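Local coordinates for niemann-Pick type C2 protein (PDB 3WEB) that probably carries fatty acids and similar hydrophobic chemical signals for communication in the worker ant, binding oleic acid inside a beta-sandwich, at residues 56-61 and 107-112. Residues are numbered along the deposited sequence; the frame is centred on the assembly and turned at random.
With OLA (oleic acid), chain B.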
ATOM      1  N   PHE A  56       4.881   6.256   2.836  1.00 19.26           N
ATOM      2  CA  PHE A  56       5.613   6.951   3.887  1.00 20.30           C
ATOM      3  C   PHE A  56       6.249   5.941   4.836  1.00 22.18           C
ATOM      4  O   PHE A  56       5.677   4.885   5.106  1.00 21.50           O
ATOM      5  CB  PHE A  56       4.686   7.878   4.680  1.00 20.10           C
ATOM      6  CG  PHE A  56       3.924   8.856   3.829  1.00 20.81           C
ATOM      7  CD1 PHE A  56       2.709   8.499   3.245  1.00 20.97           C
ATOM      8  CD2 PHE A  56       4.414  10.142   3.617  1.00 21.36           C
ATOM      9  CE1 PHE A  56       2.005   9.405   2.457  1.00 21.07           C
ATOM     10  CE2 PHE A  56       3.716  11.047   2.829  1.00 21.26           C
ATOM     11  CZ  PHE A  56       2.511  10.682   2.249  1.00 21.39           C
ATOM     12  N   GLY A  57       7.441   6.271   5.330  1.00 23.69           N
ATOM     13  CA  GLY A  57       8.066   5.529   6.424  1.00 26.51           C
ATOM     14  C   GLY A  57       8.070   6.437   7.638  1.00 29.13           C
ATOM     15  O   GLY A  57       8.437   7.605   7.532  1.00 28.50           O
ATOM     16  N   VAL A  58       7.649   5.922   8.788  1.00 32.05           N
ATOM     17  CA  VAL A  58       7.538   6.766   9.982  1.00 35.97           C
ATOM     18  C   VAL A  58       8.865   6.849  10.738  1.00 39.64           C
ATOM     19  O   VAL A  58       9.435   5.828  11.134  1.00 39.76           O
ATOM     20  CB  VAL A  58       6.390   6.319  10.921  1.00 36.04           C
ATOM     21  CG1 VAL A  58       6.351   7.172  12.182  1.00 36.12           C
ATOM     22  CG2 VAL A  58       5.050   6.393  10.201  1.00 36.44           C
ATOM     23  N   LEU A  59       9.353   8.078  10.905  1.00 44.22           N
ATOM     24  CA  LEU A  59      10.542   8.360  11.708  1.00 48.42           C
ATOM     25  C   LEU A  59      10.294   9.588  12.588  1.00 50.42           C
ATOM     26  O   LEU A  59       9.860  10.633  12.094  1.00 50.47           O
ATOM     27  CB  LEU A  59      11.780   8.570  10.819  1.00 49.40           C
ATOM     28  CG  LEU A  59      12.510   7.405  10.115  1.00 50.23           C
ATOM     29  CD1 LEU A  59      12.719   6.198  11.027  1.00 50.77           C
ATOM     30  CD2 LEU A  59      11.832   6.982   8.817  1.00 50.28           C
ATOM     31  N   LEU A  60      10.563   9.443  13.888  1.00 53.10           N
ATOM     32  CA  LEU A  60      10.344  10.504  14.886  1.00 53.59           C
ATOM     33  C   LEU A  60       8.887  10.977  14.930  1.00 53.78           C
ATOM     34  O   LEU A  60       8.618  12.182  14.967  1.00 55.08           O
ATOM     35  CB  LEU A  60      11.296  11.692  14.657  1.00 55.14           C
ATOM     36  CG  LEU A  60      12.689  11.672  15.297  1.00 55.89           C
ATOM     37  CD1 LEU A  60      13.672  12.490  14.470  1.00 56.64           C
ATOM     38  CD2 LEU A  60      12.641  12.181  16.732  1.00 55.55           C
ATOM     39  N   ASP A  61       7.960  10.017  14.925  1.00 51.72           N
ATOM     40  CA  ASP A  61       6.510  10.285  14.886  1.00 50.03           C
ATOM     41  C   ASP A  61       6.043  11.029  13.629  1.00 47.93           C
ATOM     42  O   ASP A  61       4.860  11.358  13.497  1.00 48.61           O
ATOM     43  CB  ASP A  61       6.037  11.022  16.152  1.00 50.94           C
ATOM     44  CG  ASP A  61       5.966  10.117  17.369  1.00 51.28           C
ATOM     45  OD1 ASP A  61       5.195   9.131  17.345  1.00 51.12           O
ATOM     46  OD2 ASP A  61       6.673  10.403  18.358  1.00 50.70           O
ATOM     47  N   SER A 107      13.580  -1.570  11.476  1.00 23.22           N
ATOM     48  CA  SER A 107      12.158  -1.653  11.792  1.00 22.68           C
ATOM     49  C   SER A 107      11.562  -0.260  11.651  1.00 22.18           C
ATOM     50  O   SER A 107      12.146   0.718  12.130  1.00 21.68           O
ATOM     51  CB  SER A 107      11.953  -2.134  13.229  1.00 22.81           C
ATOM     52  OG  SER A 107      12.556  -3.397  13.448  1.00 24.35           O
ATOM     53  N   LEU A 108      10.409  -0.174  10.993  1.00 21.02           N
ATOM     54  CA  LEU A 108       9.703   1.092  10.819  1.00 20.83           C
ATOM     55  C   LEU A 108       8.218   0.866  10.562  1.00 20.70           C
ATOM     56  O   LEU A 108       7.815  -0.199  10.080  1.00 20.82           O
ATOM     57  CB  LEU A 108      10.316   1.903   9.668  1.00 21.57           C
ATOM     58  CG  LEU A 108       9.978   1.570   8.207  1.00 22.66           C
ATOM     59  CD1 LEU A 108      10.584   2.624   7.289  1.00 23.41           C
ATOM     60  CD2 LEU A 108      10.425   0.176   7.790  1.00 22.47           C
ATOM     61  N   GLU A 109       7.410   1.866  10.891  1.00 19.86           N
ATOM     62  CA  GLU A 109       6.011   1.858  10.490  1.00 20.30           C
ATOM     63  C   GLU A 109       5.922   2.358   9.064  1.00 19.52           C
ATOM     64  O   GLU A 109       6.587   3.325   8.681  1.00 18.82           O
ATOM     65  CB  GLU A 109       5.156   2.752  11.382  1.00 22.01           C
ATOM     66  CG  GLU A 109       4.806   2.166  12.738  1.00 25.45           C
ATOM     67  CD  GLU A 109       3.842   3.052  13.502  1.00 27.72           C
ATOM     68  OE1 GLU A 109       4.188   4.224  13.768  1.00 29.11           O
ATOM     69  OE2 GLU A 109       2.728   2.586  13.828  1.00 28.80           O
ATOM     70  N   ILE A 110       5.091   1.686   8.283  1.00 18.43           N
ATOM     71  CA  ILE A 110       4.876   2.049   6.896  1.00 18.44           C
ATOM     72  C   ILE A 110       3.448   2.561   6.771  1.00 17.96           C
ATOM     73  O   ILE A 110       2.529   1.992   7.367  1.00 17.22           O
ATOM     74  CB  ILE A 110       5.140   0.845   5.965  1.00 18.94           C
ATOM     75  CG1 ILE A 110       6.646   0.567   5.907  1.00 19.82           C
ATOM     76  CG2 ILE A 110       4.586   1.096   4.565  1.00 18.87           C
ATOM     77  CD1 ILE A 110       7.005  -0.783   5.332  1.00 20.93           C
ATOM     78  N   MET A 111       3.279   3.657   6.033  1.00 17.96           N
ATOM     79  CA  MET A 111       1.958   4.172   5.705  1.00 17.89           C
ATOM     80  C   MET A 111       1.820   4.213   4.201  1.00 16.74           C
ATOM     81  O   MET A 111       2.693   4.719   3.506  1.00 16.74           O
ATOM     82  CB  MET A 111       1.734   5.564   6.287  1.00 20.41           C
ATOM     83  CG  MET A 111       1.657   5.606   7.809  1.00 23.72           C
ATOM     84  SD  MET A 111       1.567   7.300   8.426  1.00 29.19           S
ATOM     85  CE  MET A 111       0.202   7.939   7.451  1.00 27.36           C
ATOM     86  N   TRP A 112       0.715   3.674   3.704  1.00 15.04           N
ATOM     87  CA  TRP A 112       0.538   3.492   2.275  1.00 14.82           C
ATOM     88  C   TRP A 112      -0.867   3.921   1.902  1.00 14.27           C
ATOM     89  O   TRP A 112      -1.846   3.416   2.464  1.00 13.67           O
ATOM     90  CB  TRP A 112       0.792   2.022   1.932  1.00 14.97           C
ATOM     91  CG  TRP A 112       0.543   1.615   0.513  1.00 15.59           C
ATOM     92  CD1 TRP A 112       0.921   2.281  -0.622  1.00 15.76           C
ATOM     93  CD2 TRP A 112      -0.088   0.404   0.077  1.00 15.90           C
ATOM     94  NE1 TRP A 112       0.534   1.575  -1.735  1.00 15.79           N
ATOM     95  CE2 TRP A 112      -0.086   0.418  -1.337  1.00 15.94           C
ATOM     96  CE3 TRP A 112      -0.671  -0.685   0.746  1.00 16.06           C
ATOM     97  CZ2 TRP A 112      -0.645  -0.617  -2.102  1.00 15.90           C
ATOM     98  CZ3 TRP A 112      -1.223  -1.722  -0.018  1.00 15.85           C
ATOM     99  CH2 TRP A 112      -1.208  -1.674  -1.430  1.00 16.04           C
TER
HETATM  100  C1  OLA B 201       6.368   0.836  -6.724  1.00 39.15           C
HETATM  101  O1  OLA B 201       5.442   1.513  -7.230  1.00 37.00           O
HETATM  102  O2  OLA B 201       7.546   1.254  -6.638  1.00 39.46           O
HETATM  103  C2  OLA B 201       6.055  -0.549  -6.202  1.00 39.08           C
HETATM  104  C3  OLA B 201       6.263  -0.616  -4.692  1.00 38.86           C
HETATM  105  C4  OLA B 201       5.069  -1.257  -3.996  1.00 39.21           C
HETATM  106  C5  OLA B 201       4.332  -0.260  -3.111  1.00 38.35           C
HETATM  107  C6  OLA B 201       3.544  -0.956  -2.010  1.00 38.79           C
HETATM  108  C7  OLA B 201       4.154  -0.634  -0.652  1.00 38.03           C
HETATM  109  C8  OLA B 201       3.361  -1.217   0.517  1.00 38.75           C
HETATM  110  C9  OLA B 201       3.696  -2.681   0.725  1.00 38.03           C
HETATM  111  C10 OLA B 201       4.727  -3.122   1.454  1.00 38.45           C
HETATM  112  C11 OLA B 201       5.693  -2.206   2.172  1.00 39.52           C
HETATM  113  C12 OLA B 201       7.088  -2.814   2.144  1.00 40.99           C
HETATM  114  C13 OLA B 201       8.140  -1.757   1.834  1.00 42.39           C
HETATM  115  C14 OLA B 201       9.474  -2.415   1.504  1.00 43.69           C
HETATM  116  C15 OLA B 201      10.639  -1.471   1.773  1.00 44.73           C
HETATM  117  C16 OLA B 201      11.273  -1.004   0.468  1.00 45.74           C
HETATM  118  C17 OLA B 201      12.642  -1.645   0.266  1.00 46.46           C
HETATM  119  C18 OLA B 201      13.580  -0.716  -0.473  1.00 47.76           C
HETATM  120  O   HOH W   1       8.422   3.760  12.941  1.00 31.94           O
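Phe56 O takes the N-H of Met111 at 2.8 Å in a nearly straight bond (174°), the donor tilted from the carbonyl plane, and a CA-H...O contact from Ile110 CA reaches the same oxygen. In return Phe56 N donates to Met111 O, and two residues on, Val58 N donates to Glu109 O. On the other side of this same pair the strands part: a water donates to Val58 O at 2.9 Å and accepts from Glu109 N at 3.0 Å. On one face of the sheet, Val58 and Glu109 run side by side, CB to CB 3.8 Å, while Met111, CG anti to the carbonyl carbon (chi1 -68°) and the chain extended through chi2, brings SD to 4.0 Å from Val58 CG2. Leu108 CD1 packs 3.9 Å from Gly57 CA. On the opposite face from Val58, Glu109 and Met111, Ile110 and Trp112 meet the oleic acid: Ile110 CD1 touches OLA C11, and the indole lays a face against OLA C8, 3.8 Å from Trp112 CD2. A serine in place of Trp112 removes the indole and would probably open a gap beside C6 to C8, leaving the lipid freer to shift. This is an antiparallel strand pair of the immunoglobulin-like ML-domain sandwich, in which the strand carrying Ile110 and Trp112 lines the lipid pocket.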